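Local coordinates for protein Pcdhgb2 (Mus musculus, PDB 5SZR) that probably works as a calcium-dependent cell-adhesion protein and may take part in establishing and maintaining specific neuronal connections in the brain, at residues 220-225 with 233-238; 291-296 with 309-314; 179-184 with 203-208. All blocks are in the same frame, centred on the assembly; numbering follows the deposited sequence.

Contact 1. Residues 220-225 with 233-238; sequences YLVHVA and SIAQVS. With MAN (alpha-D-mannopyranose), chain T; MAN (alpha-D-mannopyranose), chain Y; EDO (1,2-ethanediol), chain Z.
Ile234, next in line after Ser233, whose OG carries an O-linked mannose, packs across Val224 at about a right angle. Ile234 CB lies 3.7 Å from Val224 CG2, and Ile234 CG2 meets both methyls of that valine. The O of Ile234 comes within 3.3 Å of Val222 CG1. Ala235 turns its CB to the same strand, 3.7 Å from Val222 CG2. Two successive side chains can face strand 220-225 because Ile234 and Ala235 form a classic beta bulge opposite Val277. The two strands, nearly antiparallel with axes 7.2 Å apart, belong to different sheets and close one side of the cadherin-repeat beta sandwich. Gln236 points away; its NE2 bonds to Ser274 O and its OE1 only weakly to the mannose on Ser233. Val237 sets CG1, anti to its carbonyl carbon (chi1 -59°), over the centre of the Tyr220 ring, a CH-pi contact 3.7 Å above the plane. Ser238 N then gives Tyr220 OH a long, weak hydrogen bond of 3.4 Å. An alanine in place of Tyr220 is likely to open a gap beneath Val237 CG1 and leave Ser238 N without this acceptor. Ser238 OG carries a second mannose.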
loop_
_atom_site.group_PDB
_atom_site.type_symbol
_atom_site.label_atom_id
_atom_site.label_comp_id
_atom_site.label_asym_id
_atom_site.label_seq_id
_atom_site.Cartn_x
_atom_site.Cartn_y
_atom_site.Cartn_z
ATOM N N TYR A 220 -5.503 -18.946 12.637
ATOM C CA TYR A 220 -4.226 -19.580 12.931
ATOM C C TYR A 220 -4.451 -20.884 13.683
ATOM O O TYR A 220 -5.111 -20.900 14.728
ATOM C CB TYR A 220 -3.324 -18.647 13.747
ATOM C CG TYR A 220 -2.753 -17.485 12.951
ATOM C CD1 TYR A 220 -1.525 -17.594 12.310
ATOM C CD2 TYR A 220 -3.439 -16.281 12.850
ATOM C CE1 TYR A 220 -0.996 -16.534 11.587
ATOM C CE2 TYR A 220 -2.918 -15.220 12.134
ATOM C CZ TYR A 220 -1.699 -15.351 11.503
ATOM O OH TYR A 220 -1.181 -14.290 10.792
ATOM N N LEU A 221 -3.900 -21.969 13.147
ATOM C CA LEU A 221 -3.885 -23.273 13.800
ATOM C C LEU A 221 -2.429 -23.605 14.109
ATOM O O LEU A 221 -1.612 -23.753 13.193
ATOM C CB LEU A 221 -4.528 -24.336 12.912
ATOM C CG LEU A 221 -4.667 -25.730 13.522
ATOM C CD1 LEU A 221 -5.545 -25.673 14.763
ATOM C CD2 LEU A 221 -5.236 -26.702 12.507
ATOM N N VAL A 222 -2.101 -23.706 15.395
ATOM C CA VAL A 222 -0.724 -23.858 15.847
ATOM C C VAL A 222 -0.579 -25.190 16.569
ATOM O O VAL A 222 -1.451 -25.576 17.354
ATOM C CB VAL A 222 -0.311 -22.689 16.764
ATOM C CG1 VAL A 222 1.155 -22.810 17.164
ATOM C CG2 VAL A 222 -0.576 -21.361 16.070
ATOM N N HIS A 223 0.523 -25.888 16.302
ATOM C CA HIS A 223 0.880 -27.121 16.996
ATOM C C HIS A 223 2.078 -26.858 17.898
ATOM O O HIS A 223 3.071 -26.272 17.456
ATOM C CB HIS A 223 1.217 -28.240 16.006
ATOM C CG HIS A 223 0.038 -28.762 15.246
ATOM N ND1 HIS A 223 -0.460 -28.140 14.122
ATOM C CD2 HIS A 223 -0.737 -29.856 15.441
ATOM C CE1 HIS A 223 -1.491 -28.823 13.660
ATOM N NE2 HIS A 223 -1.681 -29.869 14.443
ATOM N N VAL A 224 1.987 -27.285 19.158
ATOM C CA VAL A 224 3.067 -27.119 20.129
ATOM C C VAL A 224 3.262 -28.437 20.868
ATOM O O VAL A 224 2.338 -28.922 21.533
ATOM C CB VAL A 224 2.789 -25.991 21.137
ATOM C CG1 VAL A 224 4.039 -25.698 21.952
ATOM C CG2 VAL A 224 2.298 -24.743 20.439
ATOM N N ALA A 225 4.463 -29.000 20.772
ATOM C CA ALA A 225 4.760 -30.237 21.476
ATOM C C ALA A 225 4.755 -30.005 22.981
ATOM O O ALA A 225 5.297 -29.014 23.479
ATOM C CB ALA A 225 6.109 -30.805 21.037
ATOM N N SER A 233 8.847 -19.616 21.624
ATOM C CA SER A 233 8.089 -19.010 20.536
ATOM C C SER A 233 7.373 -20.093 19.735
ATOM O O SER A 233 8.017 -20.963 19.138
ATOM C CB SER A 233 9.023 -18.201 19.638
ATOM O OG SER A 233 8.432 -17.945 18.371
ATOM N N ILE A 234 6.043 -20.036 19.714
ATOM C CA ILE A 234 5.242 -21.078 19.085
ATOM C C ILE A 234 4.600 -20.643 17.768
ATOM O O ILE A 234 4.188 -21.516 16.990
ATOM C CB ILE A 234 4.161 -21.612 20.047
ATOM C CG1 ILE A 234 3.119 -20.534 20.354
ATOM C CG2 ILE A 234 4.791 -22.141 21.329
ATOM C CD1 ILE A 234 2.099 -20.960 21.396
ATOM N N ALA A 235 4.491 -19.343 17.495
ATOM C CA ALA A 235 3.898 -18.858 16.251
ATOM C C ALA A 235 4.180 -17.367 16.122
ATOM O O ALA A 235 4.609 -16.711 17.075
ATOM C CB ALA A 235 2.391 -19.124 16.192
ATOM N N GLN A 236 3.919 -16.835 14.927
ATOM C CA GLN A 236 4.082 -15.407 14.662
ATOM C C GLN A 236 2.948 -14.933 13.767
ATOM O O GLN A 236 2.877 -15.321 12.596
ATOM C CB GLN A 236 5.434 -15.109 14.014
ATOM C CG GLN A 236 5.681 -13.626 13.803
ATOM C CD GLN A 236 7.108 -13.320 13.388
ATOM O OE1 GLN A 236 7.867 -14.218 13.010
ATOM N NE2 GLN A 236 7.482 -12.046 13.461
ATOM N N VAL A 237 2.071 -14.096 14.314
ATOM C CA VAL A 237 1.024 -13.461 13.525
ATOM C C VAL A 237 1.601 -12.229 12.841
ATOM O O VAL A 237 2.557 -11.613 13.325
ATOM C CB VAL A 237 -0.189 -13.099 14.406
ATOM C CG1 VAL A 237 -0.765 -14.347 15.059
ATOM C CG2 VAL A 237 0.196 -12.065 15.455
ATOM N N SER A 238 1.026 -11.876 11.692
ATOM C CA SER A 238 1.462 -10.706 10.939
ATOM C C SER A 238 0.256 -10.095 10.243
ATOM O O SER A 238 -0.540 -10.814 9.632
ATOM C CB SER A 238 2.544 -11.068 9.912
ATOM O OG SER A 238 2.965 -9.924 9.185
HETATM C C1 MAN T . 9.421 -17.423 17.460
HETATM C C2 MAN T . 8.481 -17.167 16.272
HETATM C C3 MAN T . 7.943 -18.493 15.744
HETATM C C4 MAN T . 9.085 -19.490 15.458
HETATM C C5 MAN T . 9.978 -19.648 16.692
HETATM C C6 MAN T . 11.216 -20.486 16.445
HETATM O O2 MAN T . 9.177 -16.558 15.178
HETATM O O3 MAN T . 7.142 -18.304 14.578
HETATM O O4 MAN T . 8.543 -20.756 15.131
HETATM O O5 MAN T . 10.428 -18.346 17.155
HETATM O O6 MAN T . 11.986 -20.473 17.650
HETATM C C1 MAN Y . 3.957 -10.297 8.201
HETATM C C2 MAN Y . 5.024 -9.256 8.576
HETATM C C3 MAN Y . 4.506 -7.846 8.290
HETATM C C4 MAN Y . 3.947 -7.717 6.866
HETATM C C5 MAN Y . 2.941 -8.838 6.550
HETATM C C6 MAN Y . 2.550 -8.850 5.080
HETATM O O2 MAN Y . 6.202 -9.397 7.769
HETATM O O3 MAN Y . 5.520 -6.863 8.491
HETATM O O4 MAN Y . 3.287 -6.468 6.742
HETATM O O5 MAN Y . 3.508 -10.138 6.869
HETATM O O6 MAN Y . 1.461 -9.750 4.905
HETATM C C1 EDO Z . -2.411 -22.015 10.175
HETATM O O1 EDO Z . -3.814 -22.286 10.072
HETATM C C2 EDO Z . -1.670 -22.718 9.044
HETATM O O2 EDO Z . -0.464 -22.004 8.736
#

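Contact 2. Residues 291-296 with 309-314; sequences FQLTLQ and VSMRVL. With NAG (2-acetamido-2-deoxy-beta-D-glucopyranose), chain E.
Phe291 and Val313 begin a run of backbone hydrogen bonds between two antiparallel strands, with Val313 N reaching Phe291 O at 3.0 Å. The Phe291 N to Val313 O bond completes that hydrogen-bonded pair. Leu295 and Val309 also bond both ways, each at 2.9 Å between N and O. Between them, Met311 N bonds to Leu293 O, whereas the return bond from Leu293 N is weak, bent to 126°. Thr294 CA, in a non-hydrogen-bonded pair with Ser310, adds a CA-H...O contact of 3.4 Å to Val309 O. Strands 290-299 and 306-316 form a beta hairpin, the F and G strands of a cadherin repeat. Apolar packing fills the face that bears Phe291, Leu293, Leu295, Val309, Met311 and Val313, turned to the sandwich interior. The Phe291 ring, with CG between the backbone N and carbonyl carbon (chi1 58°), turns one face to Val313, whose CB sits 3.6 Å above the plane, offset toward the rim, in a CH-pi contact. Phe283 meets the same ring edge-to-face. Leu295 CD1 reaches Met311 CB at 3.6 Å, and Leu293 CD2 lies alongside Met311 SD at 4.1 Å. On the reverse face, polar chains meet: Gln292 CG sits over one face of the Arg312 guanidinium, 3.6 Å above its plane and offset toward the rim, while Arg312 NH1 bonds to Ser290 OG.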
loop_
_atom_site.group_PDB
_atom_site.type_symbol
_atom_site.label_atom_id
_atom_site.label_comp_id
_atom_site.label_asym_id
_atom_site.label_seq_id
_atom_site.Cartn_x
_atom_site.Cartn_y
_atom_site.Cartn_z
ATOM N N PHE A 291 -6.511 -25.116 23.266
ATOM C CA PHE A 291 -7.159 -23.904 23.749
ATOM C C PHE A 291 -7.257 -22.892 22.617
ATOM O O PHE A 291 -6.500 -22.936 21.641
ATOM C CB PHE A 291 -6.436 -23.300 24.964
ATOM C CG PHE A 291 -4.997 -22.951 24.721
ATOM C CD1 PHE A 291 -4.635 -21.668 24.352
ATOM C CD2 PHE A 291 -4.002 -23.900 24.889
ATOM C CE1 PHE A 291 -3.305 -21.341 24.134
ATOM C CE2 PHE A 291 -2.672 -23.582 24.677
ATOM C CZ PHE A 291 -2.322 -22.303 24.302
ATOM N N GLN A 292 -8.209 -21.975 22.758
ATOM C CA GLN A 292 -8.509 -20.988 21.734
ATOM C C GLN A 292 -8.093 -19.595 22.187
ATOM O O GLN A 292 -8.073 -19.285 23.381
ATOM C CB GLN A 292 -9.996 -21.002 21.381
ATOM C CG GLN A 292 -10.279 -21.610 20.021
ATOM C CD GLN A 292 -11.743 -21.937 19.814
ATOM O OE1 GLN A 292 -12.467 -22.250 20.763
ATOM N NE2 GLN A 292 -12.189 -21.878 18.564
ATOM N N LEU A 293 -7.786 -18.752 21.206
ATOM C CA LEU A 293 -7.139 -17.473 21.441
ATOM C C LEU A 293 -7.596 -16.491 20.372
ATOM O O LEU A 293 -7.701 -16.855 19.198
ATOM C CB LEU A 293 -5.616 -17.645 21.399
ATOM C CG LEU A 293 -4.708 -16.627 22.075
ATOM C CD1 LEU A 293 -4.925 -16.671 23.577
ATOM C CD2 LEU A 293 -3.259 -16.925 21.720
ATOM N N THR A 294 -7.865 -15.249 20.775
ATOM C CA THR A 294 -8.225 -14.189 19.834
ATOM C C THR A 294 -7.211 -13.057 19.949
ATOM O O THR A 294 -7.125 -12.397 20.990
ATOM C CB THR A 294 -9.641 -13.671 20.082
ATOM O OG1 THR A 294 -10.588 -14.686 19.728
ATOM C CG2 THR A 294 -9.900 -12.435 19.228
ATOM N N LEU A 295 -6.456 -12.829 18.880
ATOM C CA LEU A 295 -5.474 -11.758 18.826
ATOM C C LEU A 295 -6.026 -10.577 18.033
ATOM O O LEU A 295 -6.972 -10.709 17.252
ATOM C CB LEU A 295 -4.164 -12.246 18.200
ATOM C CG LEU A 295 -3.479 -13.418 18.905
ATOM C CD1 LEU A 295 -3.910 -14.742 18.292
ATOM C CD2 LEU A 295 -1.963 -13.274 18.876
ATOM N N GLN A 296 -5.422 -9.409 18.250
ATOM C CA GLN A 296 -5.860 -8.180 17.607
ATOM C C GLN A 296 -4.661 -7.424 17.057
ATOM O O GLN A 296 -3.637 -7.297 17.738
ATOM C CB GLN A 296 -6.638 -7.284 18.573
ATOM C CG GLN A 296 -6.975 -5.921 17.981
ATOM C CD GLN A 296 -7.769 -5.045 18.925
ATOM O OE1 GLN A 296 -8.998 -5.070 18.923
ATOM N NE2 GLN A 296 -7.069 -4.259 19.736
ATOM N N VAL A 309 -8.311 -11.795 14.876
ATOM C CA VAL A 309 -8.062 -13.084 14.249
ATOM C C VAL A 309 -8.098 -14.157 15.328
ATOM O O VAL A 309 -7.701 -13.925 16.474
ATOM C CB VAL A 309 -6.719 -13.097 13.480
ATOM C CG1 VAL A 309 -5.544 -12.961 14.439
ATOM C CG2 VAL A 309 -6.592 -14.347 12.626
ATOM N N SER A 310 -8.602 -15.330 14.961
ATOM C CA SER A 310 -8.700 -16.451 15.884
ATOM C C SER A 310 -7.487 -17.359 15.729
ATOM O O SER A 310 -7.084 -17.688 14.608
ATOM C CB SER A 310 -9.985 -17.247 15.648
ATOM O OG SER A 310 -10.046 -18.371 16.514
ATOM N N MET A 311 -6.908 -17.760 16.856
ATOM C CA MET A 311 -5.830 -18.737 16.876
ATOM C C MET A 311 -6.237 -19.915 17.747
ATOM O O MET A 311 -6.723 -19.723 18.866
ATOM C CB MET A 311 -4.526 -18.130 17.394
ATOM C CG MET A 311 -3.422 -19.150 17.576
ATOM S SD MET A 311 -1.897 -18.453 18.219
ATOM C CE MET A 311 -1.196 -17.735 16.735
ATOM N N ARG A 312 -6.045 -21.124 17.233
ATOM C CA ARG A 312 -6.215 -22.342 18.012
ATOM C C ARG A 312 -4.860 -23.014 18.188
ATOM O O ARG A 312 -4.091 -23.141 17.229
ATOM C CB ARG A 312 -7.206 -23.301 17.347
ATOM C CG ARG A 312 -7.357 -24.612 18.099
ATOM C CD ARG A 312 -8.433 -25.500 17.497
ATOM N NE ARG A 312 -9.783 -25.046 17.823
ATOM C CZ ARG A 312 -10.416 -25.340 18.955
ATOM N NH1 ARG A 312 -9.820 -26.086 19.880
ATOM N NH2 ARG A 312 -11.644 -24.892 19.166
ATOM N N VAL A 313 -4.569 -23.432 19.414
ATOM C CA VAL A 313 -3.291 -24.041 19.758
ATOM C C VAL A 313 -3.553 -25.489 20.155
ATOM O O VAL A 313 -4.321 -25.753 21.089
ATOM C CB VAL A 313 -2.589 -23.268 20.886
ATOM C CG1 VAL A 313 -1.278 -23.940 21.261
ATOM C CG2 VAL A 313 -2.355 -21.819 20.455
ATOM N N LEU A 314 -2.933 -26.423 19.439
ATOM C CA LEU A 314 -3.075 -27.848 19.707
ATOM C C LEU A 314 -1.838 -28.340 20.447
ATOM O O LEU A 314 -0.726 -28.293 19.910
ATOM C CB LEU A 314 -3.282 -28.635 18.413
ATOM C CG LEU A 314 -4.669 -28.476 17.785
ATOM C CD1 LEU A 314 -4.715 -29.069 16.384
ATOM C CD2 LEU A 314 -5.713 -29.125 18.682
HETATM C C1 NAG E . -11.988 -6.821 17.755
HETATM C C2 NAG E . -12.741 -5.558 17.370
HETATM C C3 NAG E . -12.521 -4.491 18.442
HETATM C C4 NAG E . -12.863 -5.044 19.823
HETATM C C5 NAG E . -12.165 -6.388 20.059
HETATM C C6 NAG E . -12.588 -7.088 21.330
HETATM C C7 NAG E . -12.992 -5.365 14.939
HETATM C C8 NAG E . -12.434 -4.786 13.675
HETATM N N2 NAG E . -12.329 -5.073 16.063
HETATM O O3 NAG E . -13.303 -3.338 18.154
HETATM O O4 NAG E . -12.446 -4.125 20.828
HETATM O O5 NAG E . -12.462 -7.290 18.986
HETATM O O6 NAG E . -13.300 -6.218 22.197
HETATM O O7 NAG E . -14.000 -6.062 14.943
#

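Contact 3. Residues 179-184 with 203-208; sequences PEYNVT and LHISDV. With CA (calcium ion), chain N; NAG (2-acetamido-2-deoxy-beta-D-glucopyranose), chain D.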
loop_
_atom_site.group_PDB
_atom_site.type_symbol
_atom_site.label_atom_id
_atom_site.label_comp_id
_atom_site.label_asym_id
_atom_site.label_seq_id
_atom_site.Cartn_x
_atom_site.Cartn_y
_atom_site.Cartn_z
ATOM N N PRO A 179 -0.782 8.310 -5.575
ATOM C CA PRO A 179 -0.242 9.204 -4.543
ATOM C C PRO A 179 0.180 10.568 -5.064
ATOM O O PRO A 179 0.307 11.510 -4.275
ATOM C CB PRO A 179 0.962 8.418 -4.006
ATOM C CG PRO A 179 1.421 7.616 -5.173
ATOM C CD PRO A 179 0.183 7.267 -5.967
ATOM N N GLU A 180 0.397 10.693 -6.375
ATOM C CA GLU A 180 0.900 11.926 -6.968
ATOM C C GLU A 180 0.179 12.202 -8.280
ATOM O O GLU A 180 -0.195 11.278 -9.005
ATOM C CB GLU A 180 2.416 11.846 -7.202
ATOM C CG GLU A 180 3.104 13.181 -7.403
ATOM C CD GLU A 180 4.594 13.026 -7.649
ATOM O OE1 GLU A 180 5.011 13.033 -8.828
ATOM O OE2 GLU A 180 5.347 12.880 -6.660
ATOM N N TYR A 181 -0.011 13.486 -8.586
ATOM C CA TYR A 181 -0.702 13.915 -9.797
ATOM C C TYR A 181 0.082 15.009 -10.504
ATOM O O TYR A 181 0.582 15.940 -9.864
ATOM C CB TYR A 181 -2.104 14.453 -9.493
ATOM C CG TYR A 181 -3.153 13.412 -9.195
ATOM C CD1 TYR A 181 -3.665 12.605 -10.201
ATOM C CD2 TYR A 181 -3.660 13.260 -7.911
ATOM C CE1 TYR A 181 -4.638 11.661 -9.929
ATOM C CE2 TYR A 181 -4.630 12.319 -7.631
ATOM C CZ TYR A 181 -5.116 11.527 -8.643
ATOM O OH TYR A 181 -6.084 10.597 -8.367
ATOM N N ASN A 182 0.165 14.911 -11.829
ATOM C CA ASN A 182 0.671 15.988 -12.677
ATOM C C ASN A 182 -0.491 16.498 -13.522
ATOM O O ASN A 182 -0.952 15.806 -14.437
ATOM C CB ASN A 182 1.834 15.515 -13.548
ATOM C CG ASN A 182 3.173 15.612 -12.839
ATOM O OD1 ASN A 182 3.342 16.414 -11.921
ATOM N ND2 ASN A 182 4.136 14.796 -13.265
ATOM N N VAL A 183 -0.967 17.702 -13.213
ATOM C CA VAL A 183 -2.140 18.284 -13.857
ATOM C C VAL A 183 -1.674 19.407 -14.772
ATOM O O VAL A 183 -1.103 20.402 -14.307
ATOM C CB VAL A 183 -3.154 18.796 -12.823
ATOM C CG1 VAL A 183 -4.422 19.276 -13.507
ATOM C CG2 VAL A 183 -3.470 17.701 -11.810
ATOM N N THR A 184 -1.924 19.249 -16.071
ATOM C CA THR A 184 -1.522 20.219 -17.083
ATOM C C THR A 184 -2.714 21.094 -17.453
ATOM O O THR A 184 -3.727 20.592 -17.953
ATOM C CB THR A 184 -0.975 19.519 -18.327
ATOM O OG1 THR A 184 0.286 18.911 -18.022
ATOM C CG2 THR A 184 -0.792 20.516 -19.461
ATOM N N LEU A 203 0.543 17.563 -7.797
ATOM C CA LEU A 203 -0.266 17.373 -6.600
ATOM C C LEU A 203 0.273 16.209 -5.781
ATOM O O LEU A 203 0.445 15.100 -6.301
ATOM C CB LEU A 203 -1.732 17.127 -6.961
ATOM C CG LEU A 203 -2.396 18.300 -7.680
ATOM C CD1 LEU A 203 -3.879 18.029 -7.903
ATOM C CD2 LEU A 203 -2.183 19.575 -6.883
ATOM N N HIS A 204 0.539 16.470 -4.508
ATOM C CA HIS A 204 0.934 15.446 -3.554
ATOM C C HIS A 204 -0.276 15.103 -2.696
ATOM O O HIS A 204 -0.839 15.982 -2.036
ATOM C CB HIS A 204 2.095 15.929 -2.688
ATOM C CG HIS A 204 3.398 16.007 -3.420
ATOM N ND1 HIS A 204 3.661 15.264 -4.550
ATOM C CD2 HIS A 204 4.512 16.739 -3.182
ATOM C CE1 HIS A 204 4.880 15.535 -4.978
ATOM N NE2 HIS A 204 5.418 16.427 -4.167
ATOM N N ILE A 205 -0.683 13.839 -2.722
ATOM C CA ILE A 205 -1.833 13.381 -1.951
ATOM C C ILE A 205 -1.330 12.871 -0.607
ATOM O O ILE A 205 -0.549 11.915 -0.555
ATOM C CB ILE A 205 -2.608 12.286 -2.698
ATOM C CG1 ILE A 205 -3.012 12.761 -4.098
ATOM C CG2 ILE A 205 -3.830 11.869 -1.896
ATOM C CD1 ILE A 205 -4.005 13.904 -4.101
ATOM N N SER A 206 -1.767 13.510 0.477
ATOM C CA SER A 206 -1.330 13.129 1.813
ATOM C C SER A 206 -2.224 12.025 2.383
ATOM O O SER A 206 -3.371 11.838 1.966
ATOM C CB SER A 206 -1.318 14.343 2.747
ATOM O OG SER A 206 -2.600 14.933 2.832
ATOM N N ASP A 207 -1.682 11.298 3.354
ATOM C CA ASP A 207 -2.316 10.081 3.848
ATOM C C ASP A 207 -3.315 10.367 4.961
ATOM O O ASP A 207 -3.127 11.275 5.775
ATOM C CB ASP A 207 -1.262 9.090 4.350
ATOM C CG ASP A 207 -1.870 7.769 4.809
ATOM O OD1 ASP A 207 -2.486 7.075 3.970
ATOM O OD2 ASP A 207 -1.721 7.418 6.000
ATOM N N VAL A 208 -4.381 9.574 4.979
ATOM C CA VAL A 208 -5.365 9.523 6.051
ATOM C C VAL A 208 -5.451 8.071 6.512
ATOM O O VAL A 208 -5.211 7.144 5.731
ATOM C CB VAL A 208 -6.738 10.059 5.574
ATOM C CG1 VAL A 208 -7.834 9.796 6.591
ATOM C CG2 VAL A 208 -6.644 11.550 5.282
HETATM CA CA CA N . -4.544 6.002 3.740
HETATM C C1 NAG D . 5.447 14.803 -12.656
HETATM C C2 NAG D . 5.896 13.398 -12.255
HETATM C C3 NAG D . 7.242 13.469 -11.546
HETATM C C4 NAG D . 8.268 14.156 -12.439
HETATM C C5 NAG D . 7.756 15.538 -12.852
HETATM C C6 NAG D . 8.670 16.245 -13.830
HETATM C C7 NAG D . 4.234 11.652 -11.793
HETATM C C8 NAG D . 3.252 11.108 -10.800
HETATM N N2 NAG D . 4.907 12.743 -11.413
HETATM O O3 NAG D . 7.669 12.157 -11.202
HETATM O O4 NAG D . 9.509 14.268 -11.746
HETATM O O5 NAG D . 6.469 15.423 -13.486
HETATM O O6 NAG D . 8.709 15.575 -15.083
HETATM O O7 NAG D . 4.409 11.129 -12.890
#
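Glu180 and His204 lie side by side on one face of the antiparallel pair, their side chains pointing the same way. Glu180 is fully extended, with CG anti to the backbone N (chi1 -162°), and this carries its carboxylate out along the imidazole. Glu180 OE2 comes to the ring edge, 3.2 Å from His204 CE1, with the carboxylate and ring planes turned 49° apart. The other oxygen, Glu180 OE1, accepts a hydrogen bond of 2.6 Å from N2 of the N-acetylglucosamine linked to Asn182 ND2. One carboxylate thus touches both the histidine and the sugar, and the bond to N2 probably restricts how the acetamido group turns. Asn182 OD1, on the same side of the amide as the sugar C1, is hydrogen-bonded to Thr202 OG1.

The reverse face is apolar. Tyr181 CB meets Leu203 CB at 3.7 Å, and the edge of the Tyr181 ring approaches Ile205, with Tyr181 CD2 3.9 Å from Ile205 CD1. Ile205 CG1 also comes up against Pro179 O. Val183 CG2 touches Leu203 CD1 obliquely. Backbone bonds tie the strands: Tyr181 and Leu203 exchange two, and Ile205 N reaches Pro179 O at 3.0 Å.

Beyond the last strand residue, Asp207 OD1 and Val208 O bind a calcium ion at 2.3 and 2.4 Å. Asp207 OD2 is gripped by Asn247 ND2 and Leu244 N, which fixes the carboxylate. Glu121, Glu176, Asp210 and Asp243 complete the site. A G strand that runs out of its hairpin into an Asp-Val-Asn-Asp-Asn calcium linker is the hallmark of the junction between successive cadherin repeats.

How the contacts relate
Contacts 1 and 2 belong to one cadherin domain, their centres 9 Å apart. Strand 219-225 runs parallel to strand 306-316 at the edge of one sheet; Tyr220 O and Arg312 N, 2.7 Å apart, probably hydrogen bond, as do Val222 O and Leu314 N. Contact 2 thus lies within that sheet, while contact 1 joins it to the opposing one. Contact 3 sits in the preceding domain, its centre 41 Å from either of the others and its nearest atoms about 18 Å away. The calcium ion at its end is also bound by Asp243, only a few residues after contact 1, which couples the two domains. The four domains of this chain are extracellular cadherin domains 3-6.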